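Local coordinates for penaeus monodon metallodensovirus major capsid protein (Penaeus monodon metallodensovirus, PDB 6WH7), which forms the major building block of the icosahedral capsid, sixty copies assembling into the shell that probably encloses the DNA genome of this shrimp densovirus, at residues T62-V70 with F90-T98; Y110-H119 with E298-Q306. All blocks are in the same frame, centred on the assembly; numbering follows the deposited sequence.

Interaction 1: T62-V70 with F90-T98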
loop_
_atom_site.group_PDB
_atom_site.type_symbol
_atom_site.label_atom_id
_atom_site.label_comp_id
_atom_site.label_asym_id
_atom_site.label_seq_id
_atom_site.Cartn_x
_atom_site.Cartn_y
_atom_site.Cartn_z
ATOM N N THR A 62 -1.977 -7.904 -87.295
ATOM C CA THR A 62 -0.715 -8.007 -87.997
ATOM C C THR A 62 -0.250 -6.610 -88.354
ATOM O O THR A 62 -0.974 -5.629 -88.191
ATOM C CB THR A 62 -0.821 -8.858 -89.259
ATOM O OG1 THR A 62 0.491 -9.070 -89.789
ATOM C CG2 THR A 62 -1.658 -8.165 -90.304
ATOM N N ALA A 63 0.985 -6.521 -88.821
ATOM C CA ALA A 63 1.511 -5.268 -89.315
ATOM C C ALA A 63 2.289 -5.532 -90.588
ATOM O O ALA A 63 2.596 -6.673 -90.931
ATOM C CB ALA A 63 2.395 -4.571 -88.280
ATOM N N ILE A 64 2.586 -4.455 -91.300
ATOM C CA ILE A 64 3.528 -4.464 -92.403
ATOM C C ILE A 64 4.537 -3.371 -92.111
ATOM O O ILE A 64 4.190 -2.186 -92.109
ATOM C CB ILE A 64 2.851 -4.236 -93.756
ATOM C CG1 ILE A 64 1.957 -5.422 -94.096
ATOM C CG2 ILE A 64 3.886 -4.007 -94.829
ATOM C CD1 ILE A 64 1.089 -5.196 -95.279
ATOM N N LYS A 65 5.776 -3.760 -91.853
ATOM C CA LYS A 65 6.851 -2.826 -91.570
ATOM C C LYS A 65 7.796 -2.829 -92.756
ATOM O O LYS A 65 8.275 -3.888 -93.162
ATOM C CB LYS A 65 7.578 -3.209 -90.285
ATOM C CG LYS A 65 6.705 -3.089 -89.067
ATOM C CD LYS A 65 7.310 -3.731 -87.852
ATOM C CE LYS A 65 8.574 -3.033 -87.434
ATOM N NZ LYS A 65 9.156 -3.662 -86.223
ATOM N N LEU A 66 8.040 -1.657 -93.324
ATOM C CA LEU A 66 8.916 -1.512 -94.472
ATOM C C LEU A 66 9.908 -0.396 -94.208
ATOM O O LEU A 66 9.555 0.631 -93.627
ATOM C CB LEU A 66 8.129 -1.215 -95.737
ATOM C CG LEU A 66 7.238 -2.320 -96.282
ATOM C CD1 LEU A 66 6.402 -1.783 -97.407
ATOM C CD2 LEU A 66 8.095 -3.452 -96.766
ATOM N N ARG A 67 11.144 -0.600 -94.636
ATOM C CA ARG A 67 12.215 0.354 -94.410
ATOM C C ARG A 67 12.847 0.743 -95.732
ATOM O O ARG A 67 12.963 -0.074 -96.647
ATOM C CB ARG A 67 13.259 -0.205 -93.459
ATOM C CG ARG A 67 14.407 0.717 -93.186
ATOM C CD ARG A 67 15.295 0.157 -92.114
ATOM N NE ARG A 67 15.824 -1.152 -92.458
ATOM C CZ ARG A 67 15.403 -2.281 -91.908
ATOM N NH1 ARG A 67 14.459 -2.249 -90.984
ATOM N NH2 ARG A 67 15.930 -3.435 -92.272
ATOM N N ASN A 68 13.252 2.001 -95.819
ATOM C CA ASN A 68 13.611 2.625 -97.074
ATOM C C ASN A 68 14.599 3.744 -96.794
ATOM O O ASN A 68 14.532 4.392 -95.750
ATOM C CB ASN A 68 12.343 3.154 -97.744
ATOM C CG ASN A 68 12.593 3.711 -99.089
ATOM O OD1 ASN A 68 13.478 3.257 -99.802
ATOM N ND2 ASN A 68 11.836 4.729 -99.449
ATOM N N PHE A 69 15.515 3.973 -97.725
ATOM C CA PHE A 69 16.331 5.177 -97.707
ATOM C C PHE A 69 15.727 6.206 -98.643
ATOM O O PHE A 69 15.275 5.875 -99.739
ATOM C CB PHE A 69 17.776 4.914 -98.121
ATOM C CG PHE A 69 18.552 4.095 -97.149
ATOM C CD1 PHE A 69 19.063 4.665 -96.006
ATOM C CD2 PHE A 69 18.815 2.770 -97.398
ATOM C CE1 PHE A 69 19.788 3.925 -95.123
ATOM C CE2 PHE A 69 19.543 2.029 -96.517
ATOM C CZ PHE A 69 20.029 2.607 -95.379
ATOM N N VAL A 70 15.727 7.458 -98.207
ATOM C CA VAL A 70 15.166 8.556 -98.976
ATOM C C VAL A 70 16.275 9.553 -99.257
ATOM O O VAL A 70 17.015 9.934 -98.348
ATOM C CB VAL A 70 14.004 9.230 -98.230
ATOM C CG1 VAL A 70 13.477 10.390 -99.030
ATOM C CG2 VAL A 70 12.912 8.234 -97.949
ATOM N N PHE A 90 1.253 3.685 -99.416
ATOM C CA PHE A 90 2.528 4.131 -98.878
ATOM C C PHE A 90 3.083 3.134 -97.873
ATOM O O PHE A 90 4.285 2.861 -97.859
ATOM C CB PHE A 90 2.322 5.510 -98.255
ATOM C CG PHE A 90 3.539 6.108 -97.626
ATOM C CD1 PHE A 90 4.539 6.648 -98.402
ATOM C CD2 PHE A 90 3.639 6.212 -96.257
ATOM C CE1 PHE A 90 5.634 7.223 -97.824
ATOM C CE2 PHE A 90 4.727 6.789 -95.680
ATOM C CZ PHE A 90 5.726 7.295 -96.462
ATOM N N TYR A 91 2.227 2.605 -97.008
ATOM C CA TYR A 91 2.656 1.750 -95.913
ATOM C C TYR A 91 2.800 0.282 -96.285
ATOM O O TYR A 91 3.776 -0.366 -95.901
ATOM C CB TYR A 91 1.670 1.898 -94.768
ATOM C CG TYR A 91 1.627 3.290 -94.247
ATOM C CD1 TYR A 91 2.487 3.697 -93.253
ATOM C CD2 TYR A 91 0.744 4.212 -94.768
ATOM C CE1 TYR A 91 2.455 4.969 -92.778
ATOM C CE2 TYR A 91 0.707 5.484 -94.299
ATOM C CZ TYR A 91 1.563 5.859 -93.300
ATOM O OH TYR A 91 1.537 7.139 -92.816
ATOM N N CYS A 92 1.821 -0.270 -96.984
ATOM C CA CYS A 92 1.745 -1.702 -97.220
ATOM C C CYS A 92 2.260 -2.119 -98.585
ATOM O O CYS A 92 2.165 -3.294 -98.938
ATOM C CB CYS A 92 0.313 -2.191 -97.003
ATOM S SG CYS A 92 -0.936 -1.174 -97.731
ATOM N N GLU A 93 2.798 -1.190 -99.356
ATOM C CA GLU A 93 3.290 -1.473 -100.690
ATOM C C GLU A 93 4.600 -0.736 -100.878
ATOM O O GLU A 93 4.690 0.454 -100.570
ATOM C CB GLU A 93 2.248 -1.054 -101.721
ATOM C CG GLU A 93 2.642 -1.206 -103.137
ATOM C CD GLU A 93 1.460 -1.035 -104.044
ATOM O OE1 GLU A 93 0.343 -0.892 -103.512
ATOM O OE2 GLU A 93 1.637 -1.028 -105.278
ATOM N N TYR A 94 5.617 -1.435 -101.361
ATOM C CA TYR A 94 6.979 -0.920 -101.311
ATOM C C TYR A 94 7.314 -0.391 -102.694
ATOM O O TYR A 94 7.714 -1.146 -103.578
ATOM C CB TYR A 94 7.923 -2.036 -100.880
ATOM C CG TYR A 94 9.347 -1.639 -100.600
ATOM C CD1 TYR A 94 9.676 -0.985 -99.428
ATOM C CD2 TYR A 94 10.369 -1.970 -101.471
ATOM C CE1 TYR A 94 10.964 -0.639 -99.147
ATOM C CE2 TYR A 94 11.668 -1.626 -101.195
ATOM C CZ TYR A 94 11.957 -0.960 -100.029
ATOM O OH TYR A 94 13.247 -0.608 -99.736
ATOM N N ASN A 95 7.237 0.920 -102.856
ATOM C CA ASN A 95 7.479 1.561 -104.141
ATOM C C ASN A 95 8.772 2.339 -103.993
ATOM O O ASN A 95 8.782 3.450 -103.464
ATOM C CB ASN A 95 6.321 2.473 -104.519
ATOM C CG ASN A 95 5.046 1.719 -104.790
ATOM O OD1 ASN A 95 4.011 2.000 -104.197
ATOM N ND2 ASN A 95 5.099 0.785 -105.722
ATOM N N THR A 96 9.850 1.769 -104.506
ATOM C CA THR A 96 11.169 2.350 -104.354
ATOM C C THR A 96 12.013 1.873 -105.515
ATOM O O THR A 96 11.890 0.721 -105.929
ATOM C CB THR A 96 11.810 1.939 -103.026
ATOM O OG1 THR A 96 10.960 2.318 -101.943
ATOM C CG2 THR A 96 13.145 2.621 -102.855
ATOM N N GLY A 97 12.865 2.751 -106.027
ATOM C CA GLY A 97 13.860 2.318 -106.991
ATOM C C GLY A 97 13.242 1.551 -108.134
ATOM O O GLY A 97 12.307 2.014 -108.794
ATOM N N THR A 98 13.763 0.349 -108.364
ATOM C CA THR A 98 13.275 -0.501 -109.437
ATOM C C THR A 98 12.026 -1.279 -109.041
ATOM O O THR A 98 11.272 -1.702 -109.923
ATOM C CB THR A 98 14.387 -1.460 -109.868
ATOM O OG1 THR A 98 15.559 -0.705 -110.187
ATOM C CG2 THR A 98 13.986 -2.241 -111.110
#

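Interaction 2: Y110-H119 with E298-Q306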
loop_
_atom_site.group_PDB
_atom_site.type_symbol
_atom_site.label_atom_id
_atom_site.label_comp_id
_atom_site.label_asym_id
_atom_site.label_seq_id
_atom_site.Cartn_x
_atom_site.Cartn_y
_atom_site.Cartn_z
ATOM N N TYR A 110 -0.132 -8.627 -96.717
ATOM C CA TYR A 110 -1.334 -8.008 -97.240
ATOM C C TYR A 110 -2.062 -8.936 -98.197
ATOM O O TYR A 110 -3.286 -9.065 -98.123
ATOM C CB TYR A 110 -1.014 -6.695 -97.934
ATOM C CG TYR A 110 -2.277 -6.030 -98.378
ATOM C CD1 TYR A 110 -3.074 -5.379 -97.463
ATOM C CD2 TYR A 110 -2.698 -6.089 -99.692
ATOM C CE1 TYR A 110 -4.233 -4.790 -97.836
ATOM C CE2 TYR A 110 -3.863 -5.497 -100.078
ATOM C CZ TYR A 110 -4.625 -4.850 -99.140
ATOM O OH TYR A 110 -5.793 -4.243 -99.488
ATOM N N SER A 111 -1.332 -9.582 -99.105
ATOM C CA SER A 111 -1.949 -10.557 -99.993
ATOM C C SER A 111 -2.672 -11.636 -99.216
ATOM O O SER A 111 -3.579 -12.279 -99.751
ATOM C CB SER A 111 -0.892 -11.183 -100.893
ATOM O OG SER A 111 -0.309 -10.201 -101.730
ATOM N N MET A 112 -2.277 -11.853 -97.969
ATOM C CA MET A 112 -2.984 -12.763 -97.089
ATOM C C MET A 112 -4.230 -12.133 -96.486
ATOM O O MET A 112 -5.266 -12.794 -96.376
ATOM C CB MET A 112 -2.053 -13.225 -95.989
ATOM C CG MET A 112 -2.799 -13.895 -94.912
ATOM S SD MET A 112 -1.742 -14.703 -93.754
ATOM C CE MET A 112 -2.957 -14.986 -92.489
ATOM N N LEU A 113 -4.149 -10.866 -96.076
ATOM C CA LEU A 113 -5.326 -10.164 -95.583
ATOM C C LEU A 113 -6.481 -10.230 -96.563
ATOM O O LEU A 113 -7.639 -10.140 -96.149
ATOM C CB LEU A 113 -4.991 -8.706 -95.306
ATOM C CG LEU A 113 -3.991 -8.441 -94.196
ATOM C CD1 LEU A 113 -3.652 -6.985 -94.171
ATOM C CD2 LEU A 113 -4.567 -8.868 -92.884
ATOM N N LEU A 114 -6.189 -10.373 -97.848
ATOM C CA LEU A 114 -7.219 -10.527 -98.854
ATOM C C LEU A 114 -7.794 -11.931 -98.885
ATOM O O LEU A 114 -8.851 -12.135 -99.489
ATOM C CB LEU A 114 -6.650 -10.157 -100.218
ATOM C CG LEU A 114 -6.141 -8.721 -100.255
ATOM C CD1 LEU A 114 -5.559 -8.405 -101.608
ATOM C CD2 LEU A 114 -7.242 -7.755 -99.887
ATOM N N ALA A 115 -7.127 -12.895 -98.261
ATOM C CA ALA A 115 -7.688 -14.220 -98.050
ATOM C C ALA A 115 -8.504 -14.308 -96.771
ATOM O O ALA A 115 -9.175 -15.318 -96.549
ATOM C CB ALA A 115 -6.572 -15.265 -98.017
ATOM N N CYS A 116 -8.436 -13.292 -95.925
ATOM C CA CYS A 116 -9.288 -13.186 -94.757
ATOM C C CYS A 116 -10.694 -12.791 -95.178
ATOM O O CYS A 116 -10.930 -12.348 -96.302
ATOM C CB CYS A 116 -8.737 -12.148 -93.792
ATOM S SG CYS A 116 -7.064 -12.458 -93.290
ATOM N N LYS A 117 -11.646 -12.976 -94.270
ATOM C CA LYS A 117 -12.973 -12.452 -94.551
ATOM C C LYS A 117 -12.971 -10.933 -94.524
ATOM O O LYS A 117 -13.551 -10.286 -95.403
ATOM C CB LYS A 117 -13.997 -12.989 -93.562
ATOM C CG LYS A 117 -15.380 -12.577 -93.970
ATOM C CD LYS A 117 -16.448 -13.082 -93.072
ATOM C CE LYS A 117 -17.751 -12.481 -93.506
ATOM N NZ LYS A 117 -18.079 -12.885 -94.896
ATOM N N ALA A 118 -12.309 -10.350 -93.532
ATOM C CA ALA A 118 -12.281 -8.914 -93.338
ATOM C C ALA A 118 -10.910 -8.503 -92.842
ATOM O O ALA A 118 -10.203 -9.287 -92.210
ATOM C CB ALA A 118 -13.331 -8.471 -92.333
ATOM N N HIS A 119 -10.544 -7.261 -93.133
ATOM C CA HIS A 119 -9.309 -6.689 -92.631
ATOM C C HIS A 119 -9.529 -5.208 -92.404
ATOM O O HIS A 119 -10.395 -4.593 -93.023
ATOM C CB HIS A 119 -8.138 -6.912 -93.590
ATOM C CG HIS A 119 -8.330 -6.281 -94.927
ATOM N ND1 HIS A 119 -8.081 -4.952 -95.165
ATOM C CD2 HIS A 119 -8.773 -6.795 -96.095
ATOM C CE1 HIS A 119 -8.347 -4.677 -96.427
ATOM N NE2 HIS A 119 -8.769 -5.779 -97.014
ATOM N N GLU A 298 -0.543 -1.277 -89.093
ATOM C CA GLU A 298 -0.964 -2.375 -88.236
ATOM C C GLU A 298 -2.365 -2.792 -88.642
ATOM O O GLU A 298 -3.317 -2.061 -88.398
ATOM C CB GLU A 298 -0.942 -1.956 -86.773
ATOM C CG GLU A 298 0.416 -1.612 -86.238
ATOM C CD GLU A 298 0.358 -1.170 -84.797
ATOM O OE1 GLU A 298 -0.763 -0.990 -84.281
ATOM O OE2 GLU A 298 1.427 -0.996 -84.177
ATOM N N PHE A 299 -2.507 -3.974 -89.216
ATOM C CA PHE A 299 -3.819 -4.443 -89.631
ATOM C C PHE A 299 -4.469 -5.324 -88.582
ATOM O O PHE A 299 -3.801 -6.083 -87.883
ATOM C CB PHE A 299 -3.731 -5.215 -90.939
ATOM C CG PHE A 299 -3.466 -4.364 -92.124
ATOM C CD1 PHE A 299 -4.507 -3.776 -92.804
ATOM C CD2 PHE A 299 -2.184 -4.163 -92.571
ATOM C CE1 PHE A 299 -4.272 -3.008 -93.900
ATOM C CE2 PHE A 299 -1.950 -3.398 -93.667
ATOM C CZ PHE A 299 -2.995 -2.818 -94.334
ATOM N N GLU A 300 -5.780 -5.202 -88.467
ATOM C CA GLU A 300 -6.607 -6.213 -87.838
ATOM C C GLU A 300 -7.311 -6.998 -88.926
ATOM O O GLU A 300 -7.821 -6.421 -89.885
ATOM C CB GLU A 300 -7.645 -5.600 -86.905
ATOM C CG GLU A 300 -7.079 -4.997 -85.661
ATOM C CD GLU A 300 -8.139 -4.335 -84.822
ATOM O OE1 GLU A 300 -9.275 -4.185 -85.309
ATOM O OE2 GLU A 300 -7.837 -3.964 -83.672
ATOM N N PHE A 301 -7.332 -8.313 -88.788
ATOM C CA PHE A 301 -8.095 -9.124 -89.711
ATOM C C PHE A 301 -8.942 -10.113 -88.936
ATOM O O PHE A 301 -8.790 -10.304 -87.731
ATOM C CB PHE A 301 -7.203 -9.834 -90.732
ATOM C CG PHE A 301 -6.191 -10.755 -90.137
ATOM C CD1 PHE A 301 -6.463 -12.096 -89.987
ATOM C CD2 PHE A 301 -4.958 -10.282 -89.742
ATOM C CE1 PHE A 301 -5.527 -12.940 -89.464
ATOM C CE2 PHE A 301 -4.023 -11.124 -89.210
ATOM C CZ PHE A 301 -4.301 -12.452 -89.075
ATOM N N ARG A 302 -9.866 -10.719 -89.662
ATOM C CA ARG A 302 -10.909 -11.533 -89.077
ATOM C C ARG A 302 -11.211 -12.664 -90.042
ATOM O O ARG A 302 -11.114 -12.497 -91.258
ATOM C CB ARG A 302 -12.124 -10.659 -88.765
ATOM C CG ARG A 302 -13.339 -11.388 -88.356
ATOM C CD ARG A 302 -14.442 -10.440 -87.972
ATOM N NE ARG A 302 -14.310 -9.939 -86.614
ATOM C CZ ARG A 302 -15.143 -9.069 -86.065
ATOM N NH1 ARG A 302 -16.141 -8.577 -86.771
ATOM N NH2 ARG A 302 -14.976 -8.685 -84.816
ATOM N N LEU A 303 -11.547 -13.825 -89.493
ATOM C CA LEU A 303 -11.608 -15.050 -90.268
ATOM C C LEU A 303 -13.026 -15.364 -90.713
ATOM O O LEU A 303 -13.984 -14.653 -90.413
ATOM C CB LEU A 303 -11.050 -16.223 -89.472
ATOM C CG LEU A 303 -9.598 -16.031 -89.080
ATOM C CD1 LEU A 303 -9.051 -17.251 -88.424
ATOM C CD2 LEU A 303 -8.838 -15.705 -90.268
ATOM N N TRP A 304 -13.144 -16.466 -91.438
ATOM C CA TRP A 304 -14.378 -16.920 -92.047
ATOM C C TRP A 304 -15.303 -17.569 -91.025
ATOM O O TRP A 304 -14.899 -17.939 -89.922
ATOM C CB TRP A 304 -14.063 -17.887 -93.175
ATOM C CG TRP A 304 -13.281 -17.226 -94.234
ATOM C CD1 TRP A 304 -11.936 -17.262 -94.393
ATOM C CD2 TRP A 304 -13.786 -16.381 -95.265
ATOM N NE1 TRP A 304 -11.570 -16.515 -95.475
ATOM C CE2 TRP A 304 -12.691 -15.960 -96.028
ATOM C CE3 TRP A 304 -15.061 -15.951 -95.624
ATOM C CZ2 TRP A 304 -12.829 -15.130 -97.125
ATOM C CZ3 TRP A 304 -15.192 -15.130 -96.709
ATOM C CH2 TRP A 304 -14.088 -14.728 -97.449
ATOM N N GLU A 305 -16.570 -17.682 -91.410
ATOM C CA GLU A 305 -17.574 -18.295 -90.556
ATOM C C GLU A 305 -17.246 -19.752 -90.277
ATOM O O GLU A 305 -16.797 -20.487 -91.157
ATOM C CB GLU A 305 -18.946 -18.207 -91.213
ATOM C CG GLU A 305 -19.458 -16.811 -91.394
ATOM C CD GLU A 305 -18.953 -16.172 -92.662
ATOM O OE1 GLU A 305 -18.171 -16.811 -93.389
ATOM O OE2 GLU A 305 -19.339 -15.024 -92.932
ATOM N N GLN A 306 -17.479 -20.172 -89.042
ATOM C CA GLN A 306 -17.353 -21.576 -88.708
ATOM C C GLN A 306 -18.550 -22.361 -89.222
ATOM O O GLN A 306 -19.613 -21.811 -89.510
ATOM C CB GLN A 306 -17.218 -21.769 -87.206
ATOM C CG GLN A 306 -15.951 -21.217 -86.650
ATOM C CD GLN A 306 -14.743 -21.810 -87.312
ATOM O OE1 GLN A 306 -14.727 -22.982 -87.655
ATOM N NE2 GLN A 306 -13.717 -21.001 -87.492
#

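Interaction 1: T62-V70 with F90-T98
Leu-66 and Ile-64 supply the apolar part of this contact, reaching from strand 62-70 to the chain leaving helix 88-92. Leu-66 uses its CD1 branch, which enters the bend between Tyr-91 and Tyr-94: it lies 3.3 Å from Tyr-91 O and 3.8 Å from Tyr-94 CB, meeting the Tyr-94 ring near its plane, at the edge. Ile-64 CD1 rests on Cys-92 CB at 3.6 Å. The chi1 of Ile-64 (-67°) puts CG2 anti to the backbone N, 3.8 Å from Tyr-91 O.

Further along, Tyr-94 OH gives a hydrogen bond to Arg-67 O over 3.1 Å, in the carbonyl plane with a C=O...donor angle of 148°. Thr-96 OG1, 3.9 Å above the centre of the Tyr-94 ring, is at best a weak hydrogen-bond donor to Asn-68 OD1 at 3.4 Å, its proton having another acceptor within reach.

Ile-64, Leu-66, Asn-68 and Val-70 bond through their backbones to strand 287-302, while Arg-67 O between them takes the tyrosine, and Ala-63 O and Lys-65 N bond Gln-306 of a neighbouring subunit. This is a jelly-roll strand, apparently B of the parvoviral BIDG sheet, covered by the helix and loop connecting strands 79-83 and 118-135.

Interaction 2: Y110-H119 with E298-Q306
Leu-113 is the forked bump of this contact, its two methyls entering hollows beside two phenylalanines. CD1 lies over one face of Phe-299, 3.5 Å from the ring centroid and 20° off the normal, a CH-pi contact. CD2 takes the neighbouring hollow, 3.5 Å from Phe-301 CD2. The Phe-301 ring also receives Cys-116 SG, 3.4 Å from its CD1, in an oblique sulfur-aromatic contact. Phe-301 reaches both because its CG stands between the backbone N and carbonyl carbon (chi1 60°). Tyr-110 brings CD1 to Phe-299 CZ, the two rings meeting obliquely, and Tyr-60 continues the aromatic layer against Phe-301.

Where the loop after helix 108-113 becomes strand 118-135, Lys-117 and Ala-118 both face Arg-302, a classic beta bulge at the start of an antiparallel pairing with strand 287-302. By topology these are probably strands βD and βI of the jelly-roll. Arg-302 N gives a hydrogen bond to Ala-118 O at 2.9 Å, while Arg-302 O receives two weak hydrogen bonds, from Lys-117 N and Ala-118 N. The next pair, His-119 and Phe-301, is non-hydrogen-bonded.

Past the bulge, the Trp-304 indole forms a flat wall. Lys-117 CB packs over its six-membered ring, 3.8 Å from the centroid. The indole is held at its edge by a hydrogen bond from NE1 to Ala-115 O, 2.9 Å long with an N-H...O angle of 153°, and Lys-108 of a neighbouring subunit adds a cation-pi contact. Lys-117 then runs on beyond the ring to place NZ 3.2 Å from Glu-305 OE2 in a salt bridge. Both charges have further partners: Asp-323 pairs with Lys-117, and Arg-352 of another neighbouring subunit with Glu-305.

How the interactions relate
Both contacts are buried, but interaction 1 is centred about 12 Å from the chain centre and interaction 2 about 20 Å; each lies within reach of two neighbouring subunits, one of them common to both. Their centres lie 20 Å apart, and they share one sheet, in which strands 59-75 and 287-302 are neighbours. Thr-62 N makes a probable hydrogen bond to Phe-299 O at 2.6 Å, and Ile-64 CD1 packs on Tyr-110 and Phe-299. Interaction 1 covers a strand with a helix and loop, burying 383 Å² mainly through aliphatic branches, with one tyrosine hydrogen bond and a weak threonine-asparagine pair. Interaction 2 buries 672 Å², adding strand pairing, aromatic packing and a salt bridge extended by charged residues.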